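Local coordinates for motility protein B (PDB 3S0Y) that probably forms, together with MotA, the stator of the bacterial flagellar motor and may fasten the torque-generating machinery to the cell wall, at residues Thr30-Thr35 against Ser43-Ile48; Gly51-Leu56 against Arg163-Phe168; Glu63-Asp68 against Asn157-Asn162. One frame throughout, in Å; residues are numbered along the deposited sequence. Where two conformers were deposited one is given.

Contact 1. Residues Thr30-Thr35 against Ser43-Ile48; sequences TETKAT and SVLEQI
Strands 31-36 and 43-48 form an antiparallel pair, the short segments' axes 137° apart, at one border of the chain's mixed sheet, strand 31-36 being its outermost member there. The register rests on near-straight backbone bonds: Leu45 N to Thr32 O at 2.9 Å, Thr32 N to Leu45 O at 3.0 Å, and Gln47 N to Thr30 O at 2.9 Å, just before the outer strand begins. Glu31 and Glu46 make a non-hydrogen-bonded pair, with CA atoms 4.4 Å apart and both side chains on one face. Their stems touch, Glu31 CG lying 3.9 Å from Glu46 CG; the carboxylate planes stand 82° to each other, and two like-charged oxygens, Glu31 OE2 and Glu46 OE1, lie 3.9 Å apart. Lys55 probably eases this repulsion, since its NZ makes a salt bridge with Glu46 OE1 and a long, weak ion pair with Glu31 OE2. On the other face Thr32 and Leu45 run side by side. There Thr32 OG1, turned between its own N and carbonyl carbon (chi1 47°), comes 4.0 Å from Leu45 CB, while a water donates to Leu45 O. Across the pair from strand 31-36, strand 43-48 is bonded to strand 51-56 through Val44 with Lys55 and Glu46 with Ile53. At the Thr30 and Ile48 end, Lys177, Ser176 and Ala172 of the second subunit pack against it.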
ATOM      1  N   THR A  30      10.002  15.564  -5.771  1.00 54.05           N
ATOM      2  CA  THR A  30      10.221  14.148  -5.988  1.00 50.57           C
ATOM      3  C   THR A  30       9.157  13.525  -6.893  1.00 48.30           C
ATOM      4  O   THR A  30       9.017  12.295  -6.927  1.00 45.41           O
ATOM      5  CB  THR A  30      10.228  13.443  -4.660  1.00 49.81           C
ATOM      6  OG1 THR A  30       8.996  13.726  -3.991  1.00 49.43           O
ATOM      7  CG2 THR A  30      11.388  13.946  -3.814  1.00 50.37           C
ATOM      8  N   GLU A  31       8.418  14.375  -7.610  1.00 46.95           N
ATOM      9  CA  GLU A  31       7.426  13.940  -8.590  1.00 45.97           C
ATOM     10  C   GLU A  31       7.763  14.495  -9.951  1.00 46.23           C
ATOM     11  O   GLU A  31       8.285  15.612 -10.082  1.00 46.41           O
ATOM     12  CB  GLU A  31       6.025  14.424  -8.226  1.00 45.96           C
ATOM     13  CG  GLU A  31       5.431  13.798  -6.995  1.00 46.41           C
ATOM     14  CD  GLU A  31       3.903  13.889  -6.975  1.00 47.87           C
ATOM     15  OE1 GLU A  31       3.349  14.924  -7.406  1.00 51.21           O
ATOM     16  OE2 GLU A  31       3.254  12.922  -6.539  1.00 48.45           O
ATOM     17  N   THR A  32       7.459  13.705 -10.965  1.00 44.84           N
ATOM     18  CA  THR A  32       7.571  14.138 -12.332  1.00 45.51           C
ATOM     19  C   THR A  32       6.353  13.662 -13.090  1.00 45.04           C
ATOM     20  O   THR A  32       5.781  12.613 -12.775  1.00 42.26           O
ATOM     21  CB  THR A  32       8.848  13.605 -12.992  1.00 45.97           C
ATOM     22  OG1 THR A  32       8.995  12.207 -12.724  1.00 46.08           O
ATOM     23  CG2 THR A  32      10.056  14.356 -12.458  1.00 47.53           C
ATOM     24  N   LYS A  33       5.946  14.457 -14.070  1.00 46.09           N
ATOM     25  CA  LYS A  33       4.826  14.104 -14.920  1.00 46.67           C
ATOM     26  C   LYS A  33       5.273  12.918 -15.770  1.00 47.09           C
ATOM     27  O   LYS A  33       6.392  12.891 -16.270  1.00 48.23           O
ATOM     28  CB  LYS A  33       4.392  15.308 -15.771  1.00 48.26           C
ATOM     29  CG  LYS A  33       3.896  16.493 -14.932  1.00 48.88           C
ATOM     30  CD  LYS A  33       3.612  17.733 -15.785  1.00 52.51           C
ATOM     31  CE  LYS A  33       3.307  18.946 -14.914  1.00 53.49           C
ATOM     32  NZ  LYS A  33       3.279  20.221 -15.704  1.00 55.93           N
ATOM     33  N   ALA A  34       4.416  11.908 -15.884  1.00 46.61           N
ATOM     34  CA  ALA A  34       4.766  10.689 -16.601  1.00 46.63           C
ATOM     35  C   ALA A  34       3.925  10.620 -17.868  1.00 47.74           C
ATOM     36  O   ALA A  34       2.828  11.160 -17.913  1.00 47.93           O
ATOM     37  CB  ALA A  34       4.534   9.468 -15.732  1.00 45.06           C
ATOM     38  N   THR A  35       4.462   9.980 -18.901  1.00 49.08           N
ATOM     39  CA  THR A  35       3.750   9.815 -20.166  1.00 50.57           C
ATOM     40  C   THR A  35       3.771   8.340 -20.515  1.00 50.75           C
ATOM     41  O   THR A  35       4.811   7.812 -20.891  1.00 51.25           O
ATOM     42  CB  THR A  35       4.401  10.651 -21.292  1.00 52.37           C
ATOM     43  OG1 THR A  35       4.408  12.029 -20.905  1.00 52.66           O
ATOM     44  CG2 THR A  35       3.644  10.500 -22.625  1.00 53.00           C
ATOM     45  N   SER A  43      -0.561  11.147 -15.538  0.60 28.51           N
ATOM     46  CA  SER A  43       0.157  10.235 -14.636  0.60 26.97           C
ATOM     47  C   SER A  43       1.395  10.930 -14.068  0.60 26.22           C
ATOM     48  O   SER A  43       1.994  11.786 -14.743  0.60 26.64           O
ATOM     49  CB  SER A  43       0.570   8.957 -15.348  0.60 26.49           C
ATOM     50  OG  SER A  43      -0.561   8.264 -15.838  0.60 28.51           O
ATOM     51  N   VAL A  44       1.769  10.568 -12.839  0.60 24.70           N
ATOM     52  CA  VAL A  44       3.024  11.018 -12.250  0.60 24.54           C
ATOM     53  C   VAL A  44       3.841   9.845 -11.709  0.60 23.76           C
ATOM     54  O   VAL A  44       3.297   8.806 -11.337  0.60 21.96           O
ATOM     55  CB  VAL A  44       2.836  12.077 -11.132  0.60 25.29           C
ATOM     56  CG1 VAL A  44       2.249  13.363 -11.699  0.60 26.20           C
ATOM     57  CG2 VAL A  44       1.961  11.555 -10.012  0.60 24.30           C
ATOM     58  N   LEU A  45       5.157  10.025 -11.717  1.00 22.93           N
ATOM     59  CA  LEU A  45       6.095   9.089 -11.128  1.00 23.60           C
ATOM     60  C   LEU A  45       6.691   9.767  -9.901  1.00 23.18           C
ATOM     61  O   LEU A  45       7.244  10.853 -10.017  1.00 24.66           O
ATOM     62  CB  LEU A  45       7.198   8.726 -12.111  1.00 24.19           C
ATOM     63  CG  LEU A  45       8.313   7.816 -11.585  1.00 24.31           C
ATOM     64  CD1 LEU A  45       7.761   6.454 -11.295  1.00 26.10           C
ATOM     65  CD2 LEU A  45       9.518   7.774 -12.576  1.00 27.29           C
ATOM     66  N   GLU A  46       6.527   9.159  -8.741  1.00 22.15           N
ATOM     67  CA  GLU A  46       7.052   9.712  -7.498  1.00 22.50           C
ATOM     68  C   GLU A  46       8.136   8.814  -6.936  1.00 22.21           C
ATOM     69  O   GLU A  46       7.975   7.581  -6.907  1.00 21.74           O
ATOM     70  CB  GLU A  46       5.946   9.857  -6.452  1.00 22.90           C
ATOM     71  CG  GLU A  46       6.431  10.501  -5.127  1.00 25.77           C
ATOM     72  CD  GLU A  46       5.362  10.625  -4.037  1.00 32.12           C
ATOM     73  OE1 GLU A  46       4.290  10.003  -4.161  1.00 35.25           O
ATOM     74  OE2 GLU A  46       5.619  11.345  -3.030  1.00 36.38           O
ATOM     75  N   GLN A  47       9.213   9.423  -6.434  1.00 20.55           N
ATOM     76  CA  GLN A  47      10.251   8.657  -5.727  1.00 20.49           C
ATOM     77  C   GLN A  47      10.115   8.903  -4.245  1.00 20.14           C
ATOM     78  O   GLN A  47      10.037  10.053  -3.812  1.00 20.23           O
ATOM     79  CB  GLN A  47      11.675   9.059  -6.139  1.00 21.37           C
ATOM     80  CG  GLN A  47      12.768   8.101  -5.560  1.00 21.91           C
ATOM     81  CD  GLN A  47      14.168   8.335  -6.099  1.00 24.19           C
ATOM     82  OE1 GLN A  47      14.540   9.447  -6.431  1.00 26.92           O
ATOM     83  NE2 GLN A  47      14.966   7.261  -6.148  1.00 25.65           N
ATOM     84  N   ILE A  48      10.088   7.815  -3.474  1.00 19.66           N
ATOM     85  CA  ILE A  48      10.240   7.893  -2.028  1.00 19.59           C
ATOM     86  C   ILE A  48      11.469   7.070  -1.670  1.00 19.75           C
ATOM     87  O   ILE A  48      12.087   6.456  -2.540  1.00 20.60           O
ATOM     88  CB  ILE A  48       8.959   7.485  -1.251  1.00 18.98           C
ATOM     89  CG1 ILE A  48       8.581   6.012  -1.483  1.00 19.29           C
ATOM     90  CG2 ILE A  48       7.793   8.420  -1.618  1.00 20.28           C
ATOM     91  CD1 ILE A  48       7.359   5.570  -0.673  1.00 22.05           C
TER
HETATM   92  O   HOH W   1      10.210  10.983  -9.843  1.00 22.90           O

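Contact 2. Residues Gly51-Leu56 against Arg163-Phe168; sequences GSILKL and RVEIFF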
ATOM      1  N   GLY A  51      11.188   3.241  -2.363  1.00 19.58           N
ATOM      2  CA  GLY A  51      10.627   2.763  -3.625  1.00 19.58           C
ATOM      3  C   GLY A  51      10.116   3.830  -4.562  1.00 19.75           C
ATOM      4  O   GLY A  51      10.335   5.027  -4.340  1.00 20.15           O
ATOM      5  N   SER A  52       9.496   3.379  -5.653  1.00 19.14           N
ATOM      6  CA  SER A  52       8.922   4.247  -6.662  1.00 19.36           C
ATOM      7  C   SER A  52       7.414   4.043  -6.749  1.00 18.68           C
ATOM      8  O   SER A  52       6.936   2.927  -6.603  1.00 17.52           O
ATOM      9  CB  SER A  52       9.538   3.952  -8.021  1.00 20.59           C
ATOM     10  OG  SER A  52      10.900   4.292  -8.048  1.00 21.87           O
ATOM     11  N   ILE A  53       6.673   5.123  -6.985  1.00 19.42           N
ATOM     12  CA  ILE A  53       5.231   5.056  -7.113  1.00 19.42           C
ATOM     13  C   ILE A  53       4.812   5.653  -8.461  1.00 20.38           C
ATOM     14  O   ILE A  53       5.117   6.822  -8.764  1.00 21.01           O
ATOM     15  CB  ILE A  53       4.496   5.780  -5.969  1.00 20.44           C
ATOM     16  CG1 ILE A  53       5.006   5.372  -4.585  1.00 21.73           C
ATOM     17  CG2 ILE A  53       2.983   5.470  -6.003  1.00 20.32           C
ATOM     18  CD1 ILE A  53       4.727   6.428  -3.537  1.00 25.67           C
ATOM     19  N   LEU A  54       4.155   4.835  -9.281  1.00 19.26           N
ATOM     20  CA  LEU A  54       3.506   5.324 -10.496  1.00 19.92           C
ATOM     21  C   LEU A  54       2.034   5.574 -10.169  1.00 19.29           C
ATOM     22  O   LEU A  54       1.318   4.656  -9.776  1.00 19.14           O
ATOM     23  CB  LEU A  54       3.655   4.318 -11.634  1.00 21.11           C
ATOM     24  CG  LEU A  54       3.083   4.732 -12.978  1.00 22.04           C
ATOM     25  CD1 LEU A  54       3.804   6.018 -13.526  1.00 22.62           C
ATOM     26  CD2 LEU A  54       3.149   3.567 -14.022  1.00 21.54           C
ATOM     27  N   LYS A  55       1.597   6.822 -10.300  1.00 19.19           N
ATOM     28  CA  LYS A  55       0.224   7.203  -9.988  1.00 19.38           C
ATOM     29  C   LYS A  55      -0.570   7.453 -11.269  1.00 19.64           C
ATOM     30  O   LYS A  55      -0.178   8.269 -12.095  1.00 20.29           O
ATOM     31  CB  LYS A  55       0.178   8.456  -9.116  1.00 20.61           C
ATOM     32  CG  LYS A  55       1.046   8.386  -7.897  1.00 23.14           C
ATOM     33  CD  LYS A  55       0.788   9.574  -7.000  1.00 26.94           C
ATOM     34  CE  LYS A  55       1.813   9.630  -5.914  1.00 30.18           C
ATOM     35  NZ  LYS A  55       1.514  10.711  -4.898  1.00 32.90           N
ATOM     36  N   LEU A  56      -1.684   6.738 -11.393  1.00 19.07           N
ATOM     37  CA  LEU A  56      -2.533   6.737 -12.568  1.00 20.05           C
ATOM     38  C   LEU A  56      -3.914   7.271 -12.210  1.00 19.14           C
ATOM     39  O   LEU A  56      -4.617   6.672 -11.412  1.00 20.47           O
ATOM     40  CB  LEU A  56      -2.697   5.314 -13.087  1.00 20.46           C
ATOM     41  CG  LEU A  56      -1.312   4.629 -13.261  1.00 21.43           C
ATOM     42  CD1 LEU A  56      -1.488   3.118 -13.398  1.00 25.99           C
ATOM     43  CD2 LEU A  56      -0.539   5.282 -14.422  1.00 25.60           C
ATOM     44  N   ARG A 163      -7.410   7.308  -7.946  1.00 17.33           N
ATOM     45  CA  ARG A 163      -6.236   6.792  -8.708  1.00 17.12           C
ATOM     46  C   ARG A 163      -5.937   5.348  -8.364  1.00 16.47           C
ATOM     47  O   ARG A 163      -6.397   4.824  -7.379  1.00 15.26           O
ATOM     48  CB  ARG A 163      -4.975   7.632  -8.455  1.00 17.49           C
ATOM     49  CG  ARG A 163      -4.203   7.310  -7.156  1.00 20.72           C
ATOM     50  CD  ARG A 163      -4.693   8.028  -6.012  1.00 23.61           C
ATOM     51  NE  ARG A 163      -3.848   8.039  -4.791  1.00 20.86           N
ATOM     52  CZ  ARG A 163      -4.361   8.390  -3.612  1.00 19.97           C
ATOM     53  NH1 ARG A 163      -5.631   8.756  -3.544  1.00 19.86           N
ATOM     54  NH2 ARG A 163      -3.633   8.404  -2.500  1.00 16.42           N
ATOM     55  N   VAL A 164      -5.174   4.702  -9.213  1.00 15.57           N
ATOM     56  CA  VAL A 164      -4.463   3.484  -8.819  1.00 16.70           C
ATOM     57  C   VAL A 164      -2.977   3.860  -8.723  1.00 17.19           C
ATOM     58  O   VAL A 164      -2.471   4.620  -9.563  1.00 19.01           O
ATOM     59  CB  VAL A 164      -4.712   2.347  -9.826  1.00 16.26           C
ATOM     60  CG1 VAL A 164      -3.801   1.100  -9.540  1.00 17.55           C
ATOM     61  CG2 VAL A 164      -6.195   1.973  -9.797  1.00 17.74           C
ATOM     62  N   GLU A 165      -2.307   3.393  -7.678  1.00 17.29           N
ATOM     63  CA  GLU A 165      -0.870   3.570  -7.553  1.00 18.23           C
ATOM     64  C   GLU A 165      -0.205   2.212  -7.725  1.00 18.41           C
ATOM     65  O   GLU A 165      -0.725   1.192  -7.279  1.00 19.56           O
ATOM     66  CB  GLU A 165      -0.485   4.215  -6.219  1.00 18.49           C
ATOM     67  CG  GLU A 165      -1.135   5.587  -5.983  1.00 19.74           C
ATOM     68  CD  GLU A 165      -0.656   6.259  -4.710  1.00 25.03           C
ATOM     69  OE1 GLU A 165       0.134   5.633  -3.955  1.00 27.28           O
ATOM     70  OE2 GLU A 165      -1.077   7.405  -4.460  1.00 24.91           O
ATOM     71  N   ILE A 166       0.906   2.209  -8.438  1.00 17.18           N
ATOM     72  CA  ILE A 166       1.732   1.020  -8.571  0.70 17.02           C
ATOM     73  C   ILE A 166       3.044   1.308  -7.870  1.00 17.28           C
ATOM     74  O   ILE A 166       3.775   2.220  -8.262  1.00 17.46           O
ATOM     75  CB  ILE A 166       1.951   0.637 -10.021  0.70 18.02           C
ATOM     76  CG1 ILE A 166       0.577   0.329 -10.660  0.70 19.47           C
ATOM     77  CG2 ILE A 166       2.875  -0.592 -10.107  0.70 18.09           C
ATOM     78  CD1 ILE A 166       0.616   0.075 -12.135  0.70 20.40           C
ATOM     79  N   PHE A 167       3.284   0.563  -6.795  1.00 15.97           N
ATOM     80  CA  PHE A 167       4.492   0.753  -5.936  1.00 16.80           C
ATOM     81  C   PHE A 167       5.529  -0.338  -6.195  1.00 16.44           C
ATOM     82  O   PHE A 167       5.211  -1.534  -6.161  1.00 17.14           O
ATOM     83  CB  PHE A 167       4.081   0.781  -4.490  1.00 16.58           C
ATOM     84  CG  PHE A 167       5.212   0.856  -3.519  1.00 18.53           C
ATOM     85  CD1 PHE A 167       6.051   1.951  -3.476  1.00 24.96           C
ATOM     86  CD2 PHE A 167       5.397  -0.150  -2.599  1.00 24.04           C
ATOM     87  CE1 PHE A 167       7.085   2.010  -2.525  1.00 25.03           C
ATOM     88  CE2 PHE A 167       6.401  -0.087  -1.654  1.00 24.07           C
ATOM     89  CZ  PHE A 167       7.239   0.978  -1.626  1.00 24.84           C
ATOM     90  N   PHE A 168       6.746   0.102  -6.494  1.00 16.79           N
ATOM     91  CA  PHE A 168       7.871  -0.754  -6.851  1.00 16.73           C
ATOM     92  C   PHE A 168       8.892  -0.715  -5.728  1.00 18.21           C
ATOM     93  O   PHE A 168       9.321   0.368  -5.344  1.00 18.43           O
ATOM     94  CB  PHE A 168       8.575  -0.222  -8.082  1.00 17.88           C
ATOM     95  CG  PHE A 168       7.723  -0.160  -9.284  1.00 17.24           C
ATOM     96  CD1 PHE A 168       7.837  -1.113 -10.278  1.00 23.21           C
ATOM     97  CD2 PHE A 168       6.825   0.860  -9.453  1.00 17.34           C
ATOM     98  CE1 PHE A 168       7.047  -1.045 -11.396  1.00 21.02           C
ATOM     99  CE2 PHE A 168       6.049   0.934 -10.578  1.00 18.99           C
ATOM    100  CZ  PHE A 168       6.156  -0.031 -11.540  1.00 20.28           C
TER
HETATM  101  O   HOH W   2       0.012   9.537  -3.322  1.00 35.09           O
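Gly51 CA lies 3.8 Å from Phe167 CE1 and 3.2 Å from Phe168 O, a close approach made without a side chain. Ser52 then exchanges two backbone bonds with Phe168, and Ser52 O lies at that ring's edge, in plane, 3.5 Å from Phe168 CD2. Ile53 turns to the opposite face, where its CG2 abuts the Glu165 carboxylate and Ile53 CG1 meets Phe167 CD1 at 3.7 Å; Phe167 CG stands opposite its backbone N (chi1 175°), which swings the ring toward Gly51 and Ile53. Leu54 repeats the paired bonding with Ile166. This is the antiparallel pairing of strands 51-56 and 164-169 inside the OmpA-like sheet, the short segments' axes 162° apart. Helix 75-86 covers the face bearing Leu54, Leu56, Ile166 and Phe168. Lys55 lies alongside Glu165, Lys55 CD 3.8 Å from Glu165 OE2; its NZ makes a salt bridge with Glu46 OE1 and, through a water accepting from NZ, is joined to Glu165 OE2. Arg163, whose NH2 bonds Asn147 O, makes a salt bridge from NE to Glu165 OE2 at 2.9 Å, 38° above the carboxylate plane. Leu56 exchanges bonds with Val164, and Leu56 CD1 reaches Ile166 CD1 at 3.9 Å.

Contact 3. Residues Glu63-Asp68 against Asn157-Asn162; sequences ENATSD and NRMKNN
Ala65 CB sits over one face of the Arg158 guanidinium, 3.6 Å above the plane and displaced toward its rim, so that NH2 is its nearest atom at 3.7 Å. Thr66 approaches the same group differently: its CG2 comes in at the edge, near the plane, 3.8 Å from Arg158 NH2, the two side chains passing at a slant. One methyl therefore lies over the flat group while the other meets its border. The guanidinium is fixed from outside the two segments, NE by a salt bridge to Asp101 and NH2 by a bond to Thr103 OG1. Arg158 CG opposite the backbone N (chi1 -174°), with a bend at chi2, carries the guanidinium out to Ala65. Against another side of Ala65 CB stands the amide of Asn162, its CG 3.8 Å away, and Met159 CE, 4.1 Å from Ala65 CB, adds an apolar contact.

The Asn162 amide is itself held in orientation. Its ND2 gives a bond of 2.8 Å to Arg158 O, and the same oxygen takes Asn162 N from the opposite face of its plane, two donors gripping one carbonyl where the helix ends. OD1 accepts from Asp101 N, and a water lies between it and Ala65 O, within bonding distance of both.

On the loop side, Thr66 N donates to Asn64 OD1 at 2.9 Å, in the amide plane and on a lone pair, which makes an Asx turn; a type I turn runs from Asn64 to Ser67. Arg120 bonds to Asn64 O, Ser67 O and Asn162 O, tying both segments together. Loop and helix end thus meet around Asp101 and Arg120, consistent with the peptidoglycan-binding region of the OmpA-like fold, in which an aspartate and an arginine typically bind the diaminopimelate of peptidoglycan.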
ATOM      1  N   GLU A  63     -13.621   2.724 -16.695  0.70 27.79           N
ATOM      2  CA  GLU A  63     -14.681   3.433 -17.400  0.70 29.99           C
ATOM      3  C   GLU A  63     -15.338   4.476 -16.492  0.70 29.54           C
ATOM      4  O   GLU A  63     -15.803   5.493 -16.971  0.70 30.52           O
ATOM      5  CB  GLU A  63     -15.692   2.472 -18.041  0.70 31.33           C
ATOM      6  CG  GLU A  63     -16.687   1.780 -17.123  0.70 33.44           C
ATOM      7  CD  GLU A  63     -17.633   0.881 -17.933  0.70 36.47           C
ATOM      8  OE1 GLU A  63     -17.165  -0.175 -18.405  0.70 37.51           O
ATOM      9  OE2 GLU A  63     -18.826   1.239 -18.122  0.70 37.64           O
ATOM     10  N   ASN A  64     -15.338   4.250 -15.181  1.00 28.14           N
ATOM     11  CA  ASN A  64     -15.716   5.327 -14.244  1.00 27.78           C
ATOM     12  C   ASN A  64     -15.108   5.115 -12.865  1.00 26.08           C
ATOM     13  O   ASN A  64     -14.543   4.070 -12.600  1.00 25.59           O
ATOM     14  CB  ASN A  64     -17.224   5.539 -14.160  1.00 29.26           C
ATOM     15  CG  ASN A  64     -17.978   4.329 -13.644  1.00 31.16           C
ATOM     16  OD1 ASN A  64     -17.830   3.931 -12.485  1.00 31.49           O
ATOM     17  ND2 ASN A  64     -18.851   3.771 -14.497  1.00 32.40           N
ATOM     18  N   ALA A  65     -15.261   6.098 -11.992  1.00 25.61           N
ATOM     19  CA  ALA A  65     -14.651   6.085 -10.660  1.00 25.02           C
ATOM     20  C   ALA A  65     -15.395   5.218  -9.629  1.00 25.68           C
ATOM     21  O   ALA A  65     -14.924   5.030  -8.501  1.00 24.83           O
ATOM     22  CB  ALA A  65     -14.508   7.522 -10.153  1.00 25.99           C
ATOM     23  N   THR A  66     -16.552   4.679  -9.989  1.00 25.89           N
ATOM     24  CA  THR A  66     -17.266   3.809  -9.050  1.00 26.42           C
ATOM     25  C   THR A  66     -17.460   2.401  -9.600  1.00 27.19           C
ATOM     26  O   THR A  66     -18.373   1.673  -9.182  1.00 28.58           O
ATOM     27  CB  THR A  66     -18.623   4.412  -8.640  1.00 27.72           C
ATOM     28  OG1 THR A  66     -19.443   4.581  -9.803  1.00 30.12           O
ATOM     29  CG2 THR A  66     -18.432   5.729  -7.950  1.00 28.00           C
ATOM     30  N   SER A  67     -16.578   2.006 -10.516  1.00 26.34           N
ATOM     31  CA  SER A  67     -16.652   0.704 -11.139  1.00 26.49           C
ATOM     32  C   SER A  67     -15.280   0.095 -11.265  1.00 25.20           C
ATOM     33  O   SER A  67     -14.277   0.804 -11.253  1.00 22.25           O
ATOM     34  CB  SER A  67     -17.273   0.836 -12.529  1.00 27.70           C
ATOM     35  OG  SER A  67     -17.081  -0.326 -13.298  1.00 29.50           O
ATOM     36  N   ASP A  68     -15.250  -1.225 -11.428  1.00 26.02           N
ATOM     37  CA  ASP A  68     -14.004  -1.935 -11.675  1.00 26.54           C
ATOM     38  C   ASP A  68     -13.947  -2.411 -13.114  1.00 28.06           C
ATOM     39  O   ASP A  68     -13.200  -3.322 -13.423  1.00 28.85           O
ATOM     40  CB  ASP A  68     -13.822  -3.107 -10.697  1.00 27.02           C
ATOM     41  CG  ASP A  68     -14.842  -4.198 -10.859  1.00 29.21           C
ATOM     42  OD1 ASP A  68     -15.879  -4.001 -11.538  1.00 30.19           O
ATOM     43  OD2 ASP A  68     -14.596  -5.269 -10.259  1.00 35.01           O
ATOM     44  N   ASN A 157      -9.455  16.532  -9.934  1.00 25.44           N
ATOM     45  CA  ASN A 157      -9.185  16.100  -8.568  1.00 24.68           C
ATOM     46  C   ASN A 157      -9.871  14.779  -8.226  1.00 22.85           C
ATOM     47  O   ASN A 157      -9.282  13.932  -7.562  1.00 21.81           O
ATOM     48  CB  ASN A 157      -9.534  17.203  -7.563  1.00 24.74           C
ATOM     49  CG  ASN A 157      -8.479  18.308  -7.548  1.00 28.96           C
ATOM     50  OD1 ASN A 157      -7.379  18.110  -8.055  1.00 30.25           O
ATOM     51  ND2 ASN A 157      -8.808  19.465  -6.970  1.00 28.08           N
ATOM     52  N   ARG A 158     -11.095  14.597  -8.697  1.00 23.07           N
ATOM     53  CA  ARG A 158     -11.763  13.320  -8.518  1.00 22.59           C
ATOM     54  C   ARG A 158     -10.989  12.169  -9.176  1.00 21.17           C
ATOM     55  O   ARG A 158     -10.944  11.078  -8.658  1.00 21.53           O
ATOM     56  CB  ARG A 158     -13.178  13.381  -9.044  1.00 23.64           C
ATOM     57  CG  ARG A 158     -13.970  12.137  -8.766  1.00 25.99           C
ATOM     58  CD  ARG A 158     -15.434  12.430  -8.520  1.00 28.08           C
ATOM     59  NE  ARG A 158     -16.130  11.192  -8.149  1.00 29.04           N
ATOM     60  CZ  ARG A 158     -16.768  10.390  -8.994  1.00 31.76           C
ATOM     61  NH1 ARG A 158     -16.831  10.677 -10.297  1.00 33.79           N
ATOM     62  NH2 ARG A 158     -17.367   9.298  -8.534  1.00 30.25           N
ATOM     63  N   MET A 159     -10.374  12.421 -10.319  1.00 21.61           N
ATOM     64  CA  MET A 159      -9.652  11.367 -11.012  1.00 20.69           C
ATOM     65  C   MET A 159      -8.374  11.004 -10.232  1.00 19.67           C
ATOM     66  O   MET A 159      -7.981   9.837 -10.175  1.00 19.13           O
ATOM     67  CB  MET A 159      -9.374  11.793 -12.469  1.00 21.82           C
ATOM     68  CG  MET A 159     -10.614  11.948 -13.374  1.00 23.04           C
ATOM     69  SD  MET A 159     -11.691  10.499 -13.536  1.00 24.60           S
ATOM     70  CE  MET A 159     -12.798  10.728 -12.155  1.00 23.87           C
ATOM     71  N   LYS A 160      -7.791  11.988  -9.559  1.00 19.96           N
ATOM     72  CA  LYS A 160      -6.653  11.788  -8.693  1.00 19.89           C
ATOM     73  C   LYS A 160      -7.028  11.039  -7.433  1.00 19.14           C
ATOM     74  O   LYS A 160      -6.329  10.148  -7.029  1.00 18.29           O
ATOM     75  CB  LYS A 160      -5.994  13.135  -8.329  1.00 21.25           C
ATOM     76  CG  LYS A 160      -5.292  13.821  -9.506  1.00 23.78           C
ATOM     77  CD  LYS A 160      -4.706  15.171  -9.089  1.00 26.15           C
ATOM     78  CE  LYS A 160      -3.961  15.863 -10.204  1.00 30.50           C
ATOM     79  NZ  LYS A 160      -3.245  17.061  -9.664  1.00 30.93           N
ATOM     80  N   ASN A 161      -8.154  11.389  -6.830  1.00 19.82           N
ATOM     81  CA  ASN A 161      -8.598  10.754  -5.596  1.00 19.82           C
ATOM     82  C   ASN A 161      -8.997   9.283  -5.777  1.00 18.47           C
ATOM     83  O   ASN A 161      -8.896   8.471  -4.840  1.00 19.30           O
ATOM     84  CB  ASN A 161      -9.742  11.569  -4.975  1.00 20.19           C
ATOM     85  CG  ASN A 161      -9.239  12.895  -4.359  1.00 21.48           C
ATOM     86  OD1 ASN A 161      -8.069  13.010  -3.934  1.00 19.41           O
ATOM     87  ND2 ASN A 161     -10.094  13.890  -4.359  1.00 19.23           N
ATOM     88  N   ASN A 162      -9.415   8.940  -6.993  1.00 17.93           N
ATOM     89  CA  ASN A 162      -9.750   7.574  -7.352  1.00 17.84           C
ATOM     90  C   ASN A 162      -8.637   6.862  -8.156  1.00 17.01           C
ATOM     91  O   ASN A 162      -8.882   5.958  -8.945  1.00 17.36           O
ATOM     92  CB  ASN A 162     -11.074   7.608  -8.102  1.00 18.40           C
ATOM     93  CG  ASN A 162     -12.207   8.003  -7.194  1.00 18.73           C
ATOM     94  OD1 ASN A 162     -12.691   7.181  -6.398  1.00 18.09           O
ATOM     95  ND2 ASN A 162     -12.657   9.249  -7.309  1.00 19.30           N
TER
HETATM   96  O   HOH W   3     -12.612   4.297  -7.159  1.00 20.38           O

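Contacts 1 and 2 belong to one mixed sheet, their centres 9 Å apart, with strands 43-48 and 51-56 as neighbours in it, so the four strands run 31-36, 43-48, 51-56 and 164-169 across it. Contact 3 lies beyond the sheet, centres about 15 Å from contact 2 and 19 Å from contact 1; its nearest atoms to contact 1 are about 7 Å away. Along the chain contact 1 closes first, and contact 3 is nested in the loop that contact 2 closes, helix 155-161 followed, after two residues, by strand 164-169. One sheet thus carries contacts 1 and 2, while contact 3 joins the loop after strand 51-56 to that helix at the sheet's end.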